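Local structure of 4-hydroxy-3-methylbut-2-enyl diphosphate reductase, apicoplast (Plasmodium falciparum, 4N7B) at residues K257-C265 and A484-Q492; L224-K232 and Y414-L423. The protein reduces (E)-4-hydroxy-3-methylbut-2-enyl diphosphate to isopentenyl and dimethylallyl diphosphate with an iron-sulfur cluster, the last step of the MEP route to isoprenoid precursors. One frame throughout, in Å; residues are numbered along the deposited sequence.

Interaction 1 (K257-C265 and A484-Q492); sequences KIVHNDIVC and ASTPEQETQ. With SO4 (sulfate ion), chain C.
In the central diphosphate pocket of this IspH-family reductase, the turn carrying His260 and the N-cap of helix 262-271 meets the loop from Ala484 into helix 488-499. His260 and Ser485 are substrate-binding residues by similarity, and a sulfate lies where a phosphate might be expected. Sulfate O3 lies in the plane of the His260 ring at its edge and takes the N-H of ND1 at 2.8 Å; Ser442, Asn443 and His343 also hold the anion. Ser485 OG makes a weak hydrogen bond at best to His260 O (3.4 Å). A serine is small enough for this spot, where Asn261 CB presses to 3.3 Å from Ser485 O.

Asn261 joins pocket and helix. With CG anti to the backbone N (chi1 -177°), its OD1 turns back to cap the helix, accepting from Val264 N on a lone pair in the carbonyl plane (2.9 Å). The amide presents ND2 to a water that also bonds Ser485 OG and Thr486 OG1, the latter held by Val436 O as well. A small polar residue suits this place, one end closing a helix, the other meeting that water.

Pro487 offers a compact apolar ring: CD lies 3.7 Å from Asn261 ND2, and CG packs against Val264 CG2. Farther out, Ile263 CD1 meets Glu490 CG and CD, both at 3.5 Å, the side chains coming from opposite directions; Glu490 OE1 bonds Thr463 OG1.

Interaction 2 (L224-K232 and Y414-L423); sequences LINPRGFCK and YATTNRQTAL. With F3S (Fe3-s4 cluster), chain B.
Arg419 of helix 414-427 reaches into the loop 227-231 and fills the hollow made by its backbone. The bend at chi2 (140°) leans the guanidinium toward the helix start, over to Gly229. NE and NH2 both grip Gly229 O, side-on: NE at 3.0 Å in the carbonyl plane on a lone pair, NH2 at 3.1 Å from above that plane. Pro227 CB and Arg228 N lie over one face of the guanidinium, while NH1 turns back to its own helix at Ala415 O and also pairs with Glu515. Gly229 suits the turn because its positive phi favours a residue without a side chain.

Beside this long knob the surfaces match through small residues. Pro227, after a cis peptide bond, sets its ring across Asn418 at about a right angle, CG against CB at 3.8 Å. Ala422 CB makes a shallow seat for Ile225 CG2 (3.9 Å) and Pro227 CD, and Ile225 CD1 extends farther along the helix to Leu423 CD1. A water joins Pro227 O to Arg419 O.

Toward the helix start, Ala415 CB is small enough for Cys231 CB to approach to 3.6 Å. Lys232 N, near the plane of the Tyr414 ring at its edge, donates to OH at 3.1 Å, a nearly straight bond (165°), and Tyr414 CE1 comes near cluster S3. Cys231 SG binds iron FE1 at 2.3 Å. Together the two segments form one wall of the cysteine-ligated iron-sulfur site of the IspH fold, with Cys315 and Cys413 as its other cysteine ligands.

Both contacts border the central active site, from different sides: interaction 1 lies on the diphosphate side and is largely buried, whereas interaction 2 lies beside the cluster and is only partly buried. Interaction 1 joins two loops leading into helices, through a water, a helix cap and packing of aliphatic groups; interaction 2 packs a helix on a strand and its following loop, with an arginine gripping a backbone oxygen. They touch directly. Glu488 OE1 pairs with Arg228 NH2 at 2.6 Å in a salt bridge, and Ala484 O probably accepts from Cys231 N at 3.2 Å. Phe230 CE1 and CD1 pack against Ser485 O and Thr486 O, so segments 224-232 and 484-492 connect the two.

Interaction 1 (K257-C265 and A484-Q492)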
# COMPACT_ATOMS: atom_id res chain seq x y z
N LYS A 257 4.65 7.16 -8.92
CA LYS A 257 4.69 5.76 -9.33
C LYS A 257 3.33 5.13 -9.02
O LYS A 257 2.76 5.33 -7.96
CB LYS A 257 5.84 5.04 -8.63
CG LYS A 257 7.19 5.56 -9.09
CD LYS A 257 8.34 4.79 -8.45
CE LYS A 257 9.67 5.11 -9.13
NZ LYS A 257 9.78 4.53 -10.51
N ILE A 258 2.80 4.41 -9.99
CA ILE A 258 1.42 3.94 -9.92
C ILE A 258 1.19 3.00 -8.74
O ILE A 258 0.14 3.04 -8.11
CB ILE A 258 1.03 3.29 -11.26
CG1 ILE A 258 -0.41 3.65 -11.63
CG2 ILE A 258 1.30 1.80 -11.23
CD1 ILE A 258 -1.41 2.85 -10.99
N VAL A 259 2.19 2.17 -8.45
CA VAL A 259 2.25 1.39 -7.22
C VAL A 259 3.73 1.31 -6.85
O VAL A 259 4.60 1.53 -7.70
CB VAL A 259 1.65 -0.03 -7.36
CG1 VAL A 259 0.21 0.03 -7.85
CG2 VAL A 259 2.46 -0.86 -8.32
N HIS A 260 4.03 1.00 -5.60
CA HIS A 260 5.42 1.01 -5.15
C HIS A 260 6.08 -0.33 -5.43
O HIS A 260 6.37 -1.10 -4.52
CB HIS A 260 5.50 1.34 -3.66
CG HIS A 260 5.27 2.78 -3.34
ND1 HIS A 260 4.79 3.20 -2.12
CD2 HIS A 260 5.44 3.91 -4.08
CE1 HIS A 260 4.68 4.52 -2.11
NE2 HIS A 260 5.07 4.97 -3.29
N ASN A 261 6.28 -0.60 -6.72
CA ASN A 261 7.05 -1.76 -7.13
C ASN A 261 7.77 -1.44 -8.45
O ASN A 261 7.12 -1.16 -9.46
CB ASN A 261 6.15 -2.97 -7.30
CG ASN A 261 6.94 -4.21 -7.65
OD1 ASN A 261 7.26 -4.45 -8.82
ND2 ASN A 261 7.25 -5.02 -6.65
N ASP A 262 9.10 -1.50 -8.43
CA ASP A 262 9.89 -1.11 -9.60
C ASP A 262 9.63 -2.06 -10.77
O ASP A 262 9.61 -1.64 -11.92
CB ASP A 262 11.38 -1.06 -9.24
CG ASP A 262 11.65 -0.18 -8.01
OD1 ASP A 262 11.40 1.04 -8.10
OD2 ASP A 262 12.09 -0.71 -6.95
N ILE A 263 9.40 -3.33 -10.48
CA ILE A 263 9.17 -4.29 -11.56
C ILE A 263 7.90 -3.96 -12.34
O ILE A 263 7.92 -3.92 -13.55
CB ILE A 263 9.12 -5.71 -11.03
CG1 ILE A 263 10.50 -6.07 -10.50
CG2 ILE A 263 8.67 -6.67 -12.13
CD1 ILE A 263 10.52 -7.33 -9.70
N VAL A 264 6.81 -3.70 -11.63
CA VAL A 264 5.57 -3.27 -12.27
C VAL A 264 5.77 -1.99 -13.09
O VAL A 264 5.34 -1.89 -14.23
CB VAL A 264 4.51 -2.98 -11.20
CG1 VAL A 264 3.35 -2.15 -11.78
CG2 VAL A 264 4.00 -4.28 -10.60
N CYS A 265 6.42 -1.00 -12.48
CA CYS A 265 6.55 0.32 -13.09
C CYS A 265 7.43 0.29 -14.32
O CYS A 265 7.15 0.97 -15.31
CB CYS A 265 7.13 1.29 -12.08
SG CYS A 265 5.95 1.83 -10.86
N ALA A 484 1.67 -6.27 -1.11
CA ALA A 484 0.46 -6.02 -1.88
C ALA A 484 0.74 -5.47 -3.27
O ALA A 484 -0.17 -5.37 -4.09
CB ALA A 484 -0.46 -5.07 -1.10
N SER A 485 1.98 -5.10 -3.54
CA SER A 485 2.37 -4.49 -4.81
C SER A 485 3.25 -5.44 -5.61
O SER A 485 3.72 -5.09 -6.69
CB SER A 485 3.15 -3.19 -4.57
OG SER A 485 4.03 -3.34 -3.44
N THR A 486 3.49 -6.63 -5.08
CA THR A 486 4.44 -7.58 -5.69
C THR A 486 3.83 -8.59 -6.70
O THR A 486 2.94 -9.38 -6.35
CB THR A 486 5.15 -8.39 -4.59
OG1 THR A 486 5.77 -7.49 -3.66
CG2 THR A 486 6.21 -9.28 -5.19
N PRO A 487 4.32 -8.59 -7.95
CA PRO A 487 3.83 -9.53 -8.97
C PRO A 487 4.08 -10.97 -8.59
O PRO A 487 5.15 -11.29 -8.07
CB PRO A 487 4.64 -9.16 -10.22
CG PRO A 487 5.17 -7.78 -9.96
CD PRO A 487 5.36 -7.68 -8.48
N GLU A 488 3.10 -11.83 -8.86
CA GLU A 488 3.12 -13.23 -8.42
C GLU A 488 4.32 -13.95 -9.04
O GLU A 488 4.95 -14.78 -8.38
CB GLU A 488 1.81 -13.94 -8.76
CG GLU A 488 1.76 -15.44 -8.38
CD GLU A 488 2.06 -15.69 -6.88
OE1 GLU A 488 2.41 -16.84 -6.53
OE2 GLU A 488 1.96 -14.76 -6.06
N GLN A 489 4.67 -13.62 -10.29
CA GLN A 489 5.84 -14.25 -10.92
C GLN A 489 7.11 -14.09 -10.08
O GLN A 489 7.93 -15.01 -10.01
CB GLN A 489 6.11 -13.70 -12.32
CG GLN A 489 7.04 -14.64 -13.15
CD GLN A 489 7.63 -13.98 -14.42
OE1 GLN A 489 7.34 -12.83 -14.74
NE2 GLN A 489 8.47 -14.74 -15.14
N GLU A 490 7.30 -12.95 -9.44
CA GLU A 490 8.54 -12.79 -8.67
C GLU A 490 8.53 -13.77 -7.50
O GLU A 490 9.55 -14.36 -7.17
CB GLU A 490 8.75 -11.36 -8.21
CG GLU A 490 8.93 -10.41 -9.36
CD GLU A 490 10.10 -10.78 -10.28
OE1 GLU A 490 11.07 -11.44 -9.82
OE2 GLU A 490 10.05 -10.41 -11.47
N THR A 491 7.36 -14.01 -6.93
CA THR A 491 7.25 -14.94 -5.82
C THR A 491 7.42 -16.39 -6.28
O THR A 491 8.00 -17.21 -5.55
CB THR A 491 5.91 -14.80 -5.10
OG1 THR A 491 5.77 -13.45 -4.64
CG2 THR A 491 5.82 -15.73 -3.91
N GLN A 492 6.95 -16.70 -7.49
CA GLN A 492 7.10 -18.06 -8.02
C GLN A 492 8.56 -18.42 -8.26
O GLN A 492 8.96 -19.57 -8.09
CB GLN A 492 6.30 -18.22 -9.33
CG GLN A 492 4.82 -18.06 -9.10
CD GLN A 492 4.26 -19.17 -8.22
OE1 GLN A 492 4.92 -20.18 -7.97
NE2 GLN A 492 3.02 -18.98 -7.75
S SO4 C . 2.78 1.25 0.02
O1 SO4 C . 1.67 2.20 -0.00
O2 SO4 C . 2.91 0.60 -1.29
O3 SO4 C . 3.99 2.02 0.32
O4 SO4 C . 2.63 0.22 1.06
O HOH W 1 6.41 -4.62 -3.89

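Interaction 2 (L224-K232 and Y414-L423)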
# COMPACT_ATOMS: atom_id res chain seq x y z
N LEU A 224 4.42 -21.54 1.73
CA LEU A 224 3.96 -20.53 0.80
C LEU A 224 2.63 -20.01 1.31
O LEU A 224 1.64 -20.74 1.43
CB LEU A 224 3.80 -21.12 -0.61
CG LEU A 224 3.25 -20.15 -1.66
CD1 LEU A 224 4.21 -18.97 -1.86
CD2 LEU A 224 3.03 -20.91 -2.98
N ILE A 225 2.62 -18.73 1.62
CA ILE A 225 1.53 -18.14 2.38
C ILE A 225 0.49 -17.49 1.48
O ILE A 225 0.82 -16.84 0.48
CB ILE A 225 2.06 -17.10 3.36
CG1 ILE A 225 2.97 -17.78 4.37
CG2 ILE A 225 0.92 -16.43 4.07
CD1 ILE A 225 3.82 -16.85 5.20
N ASN A 226 -0.76 -17.62 1.89
CA ASN A 226 -1.86 -16.98 1.24
C ASN A 226 -2.73 -16.47 2.38
O ASN A 226 -2.92 -17.16 3.37
CB ASN A 226 -2.62 -18.03 0.38
CG ASN A 226 -3.56 -17.41 -0.60
OD1 ASN A 226 -3.15 -16.62 -1.46
ND2 ASN A 226 -4.84 -17.79 -0.52
N PRO A 227 -3.25 -15.25 2.27
CA PRO A 227 -3.07 -14.31 1.17
C PRO A 227 -1.72 -13.61 1.14
O PRO A 227 -1.06 -13.45 2.17
CB PRO A 227 -4.19 -13.28 1.41
CG PRO A 227 -4.41 -13.32 2.86
CD PRO A 227 -4.22 -14.76 3.26
N ARG A 228 -1.36 -13.18 -0.07
CA ARG A 228 -0.12 -12.48 -0.32
C ARG A 228 -0.30 -11.74 -1.62
O ARG A 228 -1.29 -11.94 -2.32
CB ARG A 228 1.03 -13.47 -0.51
CG ARG A 228 0.82 -14.41 -1.73
CD ARG A 228 2.06 -15.29 -1.96
NE ARG A 228 1.96 -16.09 -3.18
CZ ARG A 228 1.31 -17.25 -3.26
NH1 ARG A 228 0.73 -17.77 -2.18
NH2 ARG A 228 1.24 -17.91 -4.41
N GLY A 229 0.69 -10.93 -1.99
CA GLY A 229 0.72 -10.39 -3.34
C GLY A 229 -0.39 -9.39 -3.63
O GLY A 229 -1.00 -8.84 -2.71
N PHE A 230 -0.63 -9.17 -4.92
CA PHE A 230 -1.51 -8.09 -5.38
C PHE A 230 -2.80 -7.97 -4.55
O PHE A 230 -3.52 -8.94 -4.34
CB PHE A 230 -1.89 -8.27 -6.86
CG PHE A 230 -0.86 -7.76 -7.84
CD1 PHE A 230 0.39 -7.35 -7.42
CD2 PHE A 230 -1.16 -7.70 -9.20
CE1 PHE A 230 1.32 -6.89 -8.33
CE2 PHE A 230 -0.23 -7.23 -10.11
CZ PHE A 230 1.01 -6.83 -9.68
N CYS A 231 -3.09 -6.75 -4.10
CA CYS A 231 -4.40 -6.44 -3.55
C CYS A 231 -5.24 -5.92 -4.72
O CYS A 231 -4.74 -5.77 -5.85
CB CYS A 231 -4.26 -5.36 -2.47
SG CYS A 231 -3.63 -3.81 -3.18
N LYS A 232 -6.50 -5.63 -4.45
CA LYS A 232 -7.37 -5.12 -5.50
C LYS A 232 -7.05 -3.67 -5.89
O LYS A 232 -7.25 -3.28 -7.04
CB LYS A 232 -8.82 -5.25 -5.06
CG LYS A 232 -9.84 -4.97 -6.17
CD LYS A 232 -9.71 -5.93 -7.33
CE LYS A 232 -10.81 -5.71 -8.38
NZ LYS A 232 -10.63 -6.61 -9.55
N TYR A 414 -7.99 -4.06 4.33
CA TYR A 414 -8.19 -5.49 4.46
C TYR A 414 -6.92 -6.22 4.01
O TYR A 414 -6.56 -7.26 4.57
CB TYR A 414 -9.43 -5.92 3.61
CG TYR A 414 -9.09 -6.01 2.15
CD1 TYR A 414 -8.98 -4.85 1.38
CD2 TYR A 414 -8.80 -7.23 1.56
CE1 TYR A 414 -8.62 -4.94 0.04
CE2 TYR A 414 -8.45 -7.32 0.24
CZ TYR A 414 -8.35 -6.18 -0.52
OH TYR A 414 -7.99 -6.28 -1.83
N ALA A 415 -6.22 -5.68 3.01
CA ALA A 415 -5.07 -6.39 2.42
C ALA A 415 -3.88 -6.37 3.35
O ALA A 415 -3.17 -7.37 3.51
CB ALA A 415 -4.70 -5.79 1.07
N THR A 416 -3.67 -5.23 4.00
CA THR A 416 -2.60 -5.07 4.98
C THR A 416 -2.86 -5.99 6.19
O THR A 416 -2.01 -6.81 6.60
CB THR A 416 -2.55 -3.62 5.39
OG1 THR A 416 -2.21 -2.83 4.25
CG2 THR A 416 -1.55 -3.38 6.50
N THR A 417 -4.07 -5.91 6.71
CA THR A 417 -4.48 -6.74 7.84
C THR A 417 -4.31 -8.23 7.51
O THR A 417 -3.74 -9.00 8.27
CB THR A 417 -5.97 -6.49 8.17
OG1 THR A 417 -6.14 -5.15 8.62
CG2 THR A 417 -6.48 -7.46 9.22
N ASN A 418 -4.83 -8.62 6.36
CA ASN A 418 -4.82 -10.01 5.99
C ASN A 418 -3.41 -10.53 5.78
O ASN A 418 -3.10 -11.65 6.18
CB ASN A 418 -5.61 -10.22 4.70
CG ASN A 418 -7.11 -10.09 4.89
OD1 ASN A 418 -7.60 -10.03 6.01
ND2 ASN A 418 -7.85 -10.08 3.78
N ARG A 419 -2.57 -9.77 5.11
CA ARG A 419 -1.23 -10.28 4.85
C ARG A 419 -0.39 -10.38 6.14
O ARG A 419 0.30 -11.38 6.32
CB ARG A 419 -0.52 -9.43 3.80
CG ARG A 419 -0.90 -9.86 2.38
CD ARG A 419 -1.08 -8.67 1.47
NE ARG A 419 -1.71 -9.09 0.23
CZ ARG A 419 -3.01 -9.30 0.07
NH1 ARG A 419 -3.85 -9.11 1.09
NH2 ARG A 419 -3.48 -9.69 -1.10
N GLN A 420 -0.46 -9.38 7.02
CA GLN A 420 0.25 -9.45 8.31
C GLN A 420 -0.31 -10.56 9.18
O GLN A 420 0.43 -11.32 9.80
CB GLN A 420 0.16 -8.12 9.07
CG GLN A 420 1.02 -7.02 8.48
CD GLN A 420 0.79 -5.66 9.14
OE1 GLN A 420 0.45 -5.59 10.33
NE2 GLN A 420 0.96 -4.59 8.38
N THR A 421 -1.63 -10.68 9.21
CA THR A 421 -2.27 -11.68 10.07
C THR A 421 -1.82 -13.10 9.68
O THR A 421 -1.49 -13.93 10.55
CB THR A 421 -3.80 -11.56 10.03
OG1 THR A 421 -4.19 -10.28 10.55
CG2 THR A 421 -4.45 -12.68 10.88
N ALA A 422 -1.78 -13.38 8.39
CA ALA A 422 -1.44 -14.73 7.95
C ALA A 422 0.03 -15.02 8.25
O ALA A 422 0.37 -16.08 8.77
CB ALA A 422 -1.72 -14.87 6.47
N LEU A 423 0.90 -14.07 7.94
CA LEU A 423 2.33 -14.22 8.20
C LEU A 423 2.59 -14.40 9.71
O LEU A 423 3.38 -15.26 10.13
CB LEU A 423 3.07 -13.00 7.68
CG LEU A 423 4.55 -12.90 8.08
CD1 LEU A 423 5.32 -14.11 7.53
CD2 LEU A 423 5.18 -11.58 7.60
FE1 F3S B . -3.98 -2.12 -1.66
FE3 F3S B . -5.78 -0.13 -1.36
FE4 F3S B . -4.76 -1.45 0.75
S1 F3S B . -3.97 -0.15 -2.61
S2 F3S B . -2.70 -2.08 0.17
S3 F3S B . -6.05 -2.25 -0.85
S4 F3S B . -5.20 0.70 0.62
O HOH W 2 1.02 -12.71 4.00